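Local coordinates for septation protein imp2 (Schizosaccharomyces pombe, PDB 5C1F) that links the cytoskeleton to membranes through its phospholipid-binding F-BAR domain, is required for normal septation and takes part in disassembly of the medial ring, at residues A108-L111 against K112-K116; V256-D259 against V260-F263. All blocks are in the same frame, centred on the assembly; numbering follows the deposited sequence.

Contact 1 of 2, residues A108-L111 against K112-K116; sequences AASL and KDKKK
Lys114 lays the aliphatic part of its side chain back along the helix, over the preceding turn at Ser110. Its CG rests 3.3 Å from the Ser110 carbonyl O. Further out, Lys114 CE comes within 3.6 Å of Ser110 OG, so the last methylene of Lys114 lies beside the Ser110 hydroxyl. The first torsion explains the course: CG stands anti to the carbonyl carbon, beside the backbone N (chi1 -70°), which turns the chain toward the N-terminal end of the helix. The chain then runs extended to CE and bends only at its last torsion, where NZ turns off.

The same pair is joined through the backbone. Lys114 N donates to Ser110 O at 2.9 Å. One residue further on, Lys115 N reaches Leu111 O at 2.8 Å. The bonds before them are longer. Lys112 N to Ala108 O measures 3.3 Å. Asp113 N to Ala109 O is weak at 3.5 Å. The two later bonds of this i to i+4 series are thus shorter than the two earlier ones.

Asp113 also folds back. Its OD2 lies 3.8 Å from Ala109 O, and the two acceptors make no bond. Lys115 takes the other course: CG is anti to the backbone N (chi1 -175°), and the extended chain leads away from the preceding turn. Lys112 and Asp113 lie on the exposed side.

Leu111 is the buried residue here. The whole segment belongs to the long helix 69-155 of the F-BAR domain. Its inner side lies against helix 18-59, where Leu111 packs on Phe27 and Val30, Lys115 on Phe27, and Ala108 on Asn34.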
loop_
_atom_site.group_PDB
_atom_site.type_symbol
_atom_site.label_atom_id
_atom_site.label_comp_id
_atom_site.label_asym_id
_atom_site.label_seq_id
_atom_site.Cartn_x
_atom_site.Cartn_y
_atom_site.Cartn_z
ATOM N N ALA A 108 -12.584 -15.542 19.430
ATOM C CA ALA A 108 -12.711 -15.097 20.813
ATOM C C ALA A 108 -14.145 -15.239 21.306
ATOM O O ALA A 108 -14.382 -15.468 22.490
ATOM C CB ALA A 108 -12.244 -13.659 20.955
ATOM N N ALA A 109 -15.100 -15.100 20.390
ATOM C CA ALA A 109 -16.508 -15.248 20.730
ATOM C C ALA A 109 -16.861 -16.719 20.913
ATOM O O ALA A 109 -17.627 -17.082 21.808
ATOM C CB ALA A 109 -17.384 -14.619 19.659
ATOM N N SER A 110 -16.296 -17.563 20.057
ATOM C CA SER A 110 -16.531 -18.997 20.137
ATOM C C SER A 110 -15.874 -19.588 21.381
ATOM O O SER A 110 -16.453 -20.441 22.052
ATOM C CB SER A 110 -16.009 -19.695 18.881
ATOM O OG SER A 110 -16.200 -21.097 18.962
ATOM N N LEU A 111 -14.665 -19.121 21.684
ATOM C CA LEU A 111 -13.912 -19.602 22.839
ATOM C C LEU A 111 -14.641 -19.296 24.140
ATOM O O LEU A 111 -14.627 -20.096 25.076
ATOM C CB LEU A 111 -12.514 -18.980 22.869
ATOM C CG LEU A 111 -11.601 -19.461 23.997
ATOM C CD1 LEU A 111 -11.189 -20.907 23.765
ATOM C CD2 LEU A 111 -10.384 -18.561 24.132
ATOM N N LYS A 112 -15.279 -18.132 24.190
ATOM C CA LYS A 112 -16.042 -17.723 25.361
ATOM C C LYS A 112 -17.179 -18.702 25.640
ATOM O O LYS A 112 -17.434 -19.049 26.791
ATOM C CB LYS A 112 -16.593 -16.308 25.174
ATOM C CG LYS A 112 -17.321 -15.753 26.388
ATOM C CD LYS A 112 -17.975 -14.418 26.070
ATOM C CE LYS A 112 -18.680 -13.845 27.288
ATOM N NZ LYS A 112 -17.721 -13.504 28.377
ATOM N N ASP A 113 -17.855 -19.149 24.583
ATOM C CA ASP A 113 -18.931 -20.128 24.730
ATOM C C ASP A 113 -18.381 -21.496 25.113
ATOM O O ASP A 113 -18.956 -22.189 25.952
ATOM C CB ASP A 113 -19.751 -20.243 23.442
ATOM C CG ASP A 113 -20.601 -19.018 23.180
ATOM O OD1 ASP A 113 -20.890 -18.280 24.145
ATOM O OD2 ASP A 113 -20.985 -18.795 22.011
ATOM N N LYS A 114 -17.276 -21.887 24.485
ATOM C CA LYS A 114 -16.641 -23.163 24.791
ATOM C C LYS A 114 -16.228 -23.219 26.258
ATOM O O LYS A 114 -16.470 -24.214 26.943
ATOM C CB LYS A 114 -15.429 -23.397 23.885
ATOM C CG LYS A 114 -15.781 -23.672 22.431
ATOM C CD LYS A 114 -14.535 -23.989 21.613
ATOM C CE LYS A 114 -14.866 -24.178 20.144
ATOM N NZ LYS A 114 -15.819 -25.301 19.930
ATOM N N LYS A 115 -15.616 -22.140 26.739
ATOM C CA LYS A 115 -15.195 -22.061 28.131
ATOM C C LYS A 115 -16.391 -22.147 29.076
ATOM O O LYS A 115 -16.342 -22.843 30.087
ATOM C CB LYS A 115 -14.416 -20.768 28.390
ATOM C CG LYS A 115 -13.850 -20.673 29.802
ATOM C CD LYS A 115 -13.183 -19.332 30.068
ATOM C CE LYS A 115 -12.747 -19.229 31.527
ATOM N NZ LYS A 115 -12.113 -17.920 31.846
ATOM N N LYS A 116 -17.466 -21.443 28.737
ATOM C CA LYS A 116 -18.673 -21.441 29.558
ATOM C C LYS A 116 -19.256 -22.845 29.686
ATOM O O LYS A 116 -19.661 -23.265 30.770
ATOM C CB LYS A 116 -19.718 -20.491 28.969
ATOM C CG LYS A 116 -21.013 -20.414 29.762
ATOM C CD LYS A 116 -22.059 -19.588 29.022
ATOM C CE LYS A 116 -23.333 -19.436 29.839
ATOM N NZ LYS A 116 -23.071 -18.773 31.147
#

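Contact 2 of 2, residues V256-D259 against V260-F263; sequences VSQD and VLEF
Val260 packs back on Val256 on the buried side of this helical turn. Val260 CG2 sits beside the backbone N and comes 3.3 Å from Val256 O, while the methyl contact, Val256 CG1 to Val260 CG2, is looser at 4.2 Å. Val260 N donates to the same carbonyl, Val256 O, at 2.9 Å. Phe263 N bonds to Asp259 O at 2.8 Å.

On the exposed side a side-chain hydrogen bond spans one turn. Gln258 NE2 donates to Glu262 OE2 at 3.2 Å, nearly straight (175°). OE2 lies in the amide plane of Gln258, while the N-H meets it on the anti side of the carboxylate, somewhat out of that plane. The two planes are 82° apart. A bend at chi2 of Gln258 (63°) carries its amide toward Glu262. Glu262 N also donates to Gln258 O. Glu262 OE1 and Asp259 OD1, probably like-charged, are 4.5 Å apart.

Asp259 is buried, but its carboxylate is engaged. OD1 accepts from Cys70 N, OD2 from Leu71 N, and OD2 forms a salt bridge with Arg219 of the second subunit. Helix 256-267 thus meets the start of helix 69-155, to which the Cys70-Cys254 disulfide also ties the preceding chain. Against the second subunit, Val256 packs on its His220, Val260 on its Glu216 and Phe263 on its Arg26.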
loop_
_atom_site.group_PDB
_atom_site.type_symbol
_atom_site.label_atom_id
_atom_site.label_comp_id
_atom_site.label_asym_id
_atom_site.label_seq_id
_atom_site.Cartn_x
_atom_site.Cartn_y
_atom_site.Cartn_z
ATOM N N VAL A 256 6.177 6.519 -31.306
ATOM C CA VAL A 256 6.552 7.923 -31.219
ATOM C C VAL A 256 6.461 8.587 -32.595
ATOM O O VAL A 256 5.921 9.686 -32.723
ATOM C CB VAL A 256 7.977 8.096 -30.638
ATOM C CG1 VAL A 256 8.483 9.516 -30.858
ATOM C CG2 VAL A 256 7.993 7.745 -29.153
ATOM N N SER A 257 6.966 7.910 -33.623
ATOM C CA SER A 257 6.938 8.460 -34.977
ATOM C C SER A 257 5.507 8.689 -35.469
ATOM O O SER A 257 5.234 9.674 -36.155
ATOM C CB SER A 257 7.689 7.544 -35.947
ATOM O OG SER A 257 7.155 6.233 -35.938
ATOM N N GLN A 258 4.593 7.790 -35.111
ATOM C CA GLN A 258 3.193 7.961 -35.491
ATOM C C GLN A 258 2.582 9.150 -34.746
ATOM O O GLN A 258 1.807 9.916 -35.315
ATOM C CB GLN A 258 2.390 6.683 -35.221
ATOM C CG GLN A 258 0.912 6.759 -35.620
ATOM C CD GLN A 258 0.705 6.965 -37.116
ATOM O OE1 GLN A 258 1.540 6.575 -37.933
ATOM N NE2 GLN A 258 -0.417 7.580 -37.479
ATOM N N ASP A 259 2.949 9.302 -33.477
ATOM C CA ASP A 259 2.495 10.427 -32.667
ATOM C C ASP A 259 2.974 11.767 -33.225
ATOM O O ASP A 259 2.231 12.751 -33.223
ATOM C CB ASP A 259 2.977 10.269 -31.222
ATOM C CG ASP A 259 1.887 9.769 -30.294
ATOM O OD1 ASP A 259 0.857 9.263 -30.794
ATOM O OD2 ASP A 259 2.066 9.883 -29.060
ATOM N N VAL A 260 4.218 11.807 -33.693
ATOM C CA VAL A 260 4.780 13.044 -34.227
ATOM C C VAL A 260 4.082 13.414 -35.535
ATOM O O VAL A 260 3.776 14.581 -35.780
ATOM C CB VAL A 260 6.302 12.930 -34.447
ATOM C CG1 VAL A 260 6.838 14.158 -35.176
ATOM C CG2 VAL A 260 7.016 12.754 -33.114
ATOM N N LEU A 261 3.820 12.407 -36.363
ATOM C CA LEU A 261 3.049 12.579 -37.587
ATOM C C LEU A 261 1.673 13.179 -37.294
ATOM O O LEU A 261 1.277 14.172 -37.902
ATOM C CB LEU A 261 2.903 11.232 -38.308
ATOM C CG LEU A 261 2.329 11.174 -39.728
ATOM C CD1 LEU A 261 2.917 9.985 -40.472
ATOM C CD2 LEU A 261 0.807 11.085 -39.722
ATOM N N GLU A 262 0.948 12.575 -36.358
ATOM C CA GLU A 262 -0.383 13.057 -36.004
ATOM C C GLU A 262 -0.329 14.431 -35.341
ATOM O O GLU A 262 -1.248 15.241 -35.488
ATOM C CB GLU A 262 -1.082 12.061 -35.083
ATOM C CG GLU A 262 -1.338 10.708 -35.716
ATOM C CD GLU A 262 -2.095 9.780 -34.792
ATOM O OE1 GLU A 262 -2.421 10.207 -33.663
ATOM O OE2 GLU A 262 -2.365 8.628 -35.192
ATOM N N PHE A 263 0.744 14.683 -34.601
ATOM C CA PHE A 263 0.952 15.987 -33.991
ATOM C C PHE A 263 1.072 17.042 -35.081
ATOM O O PHE A 263 0.455 18.104 -35.002
ATOM C CB PHE A 263 2.201 15.977 -33.106
ATOM C CG PHE A 263 2.526 17.312 -32.492
ATOM C CD1 PHE A 263 1.933 17.705 -31.304
ATOM C CD2 PHE A 263 3.434 18.166 -33.097
ATOM C CE1 PHE A 263 2.234 18.928 -30.734
ATOM C CE2 PHE A 263 3.738 19.392 -32.531
ATOM C CZ PHE A 263 3.138 19.772 -31.349
#

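From the N terminus, the chain passes through helix 18-59 and enters helix 69-155, where contact 1 lies. It then runs through helix 162-252 before reaching contact 2 in helix 256-267. Each contact joins adjoining segments, about one turn apart, of a single helix, so neither closes a long loop. They stand in series and neither nest nor cross. The centres of contact 1 and contact 2 are 69 Å apart. Their nearest atoms are about 57 Å apart. Contact 1 lies on the elongated bundle and faces helix 18-59 of its own chain. Contact 2 lies far from the chain centre, where the short helix ties the start of helix 69-155 to the second subunit.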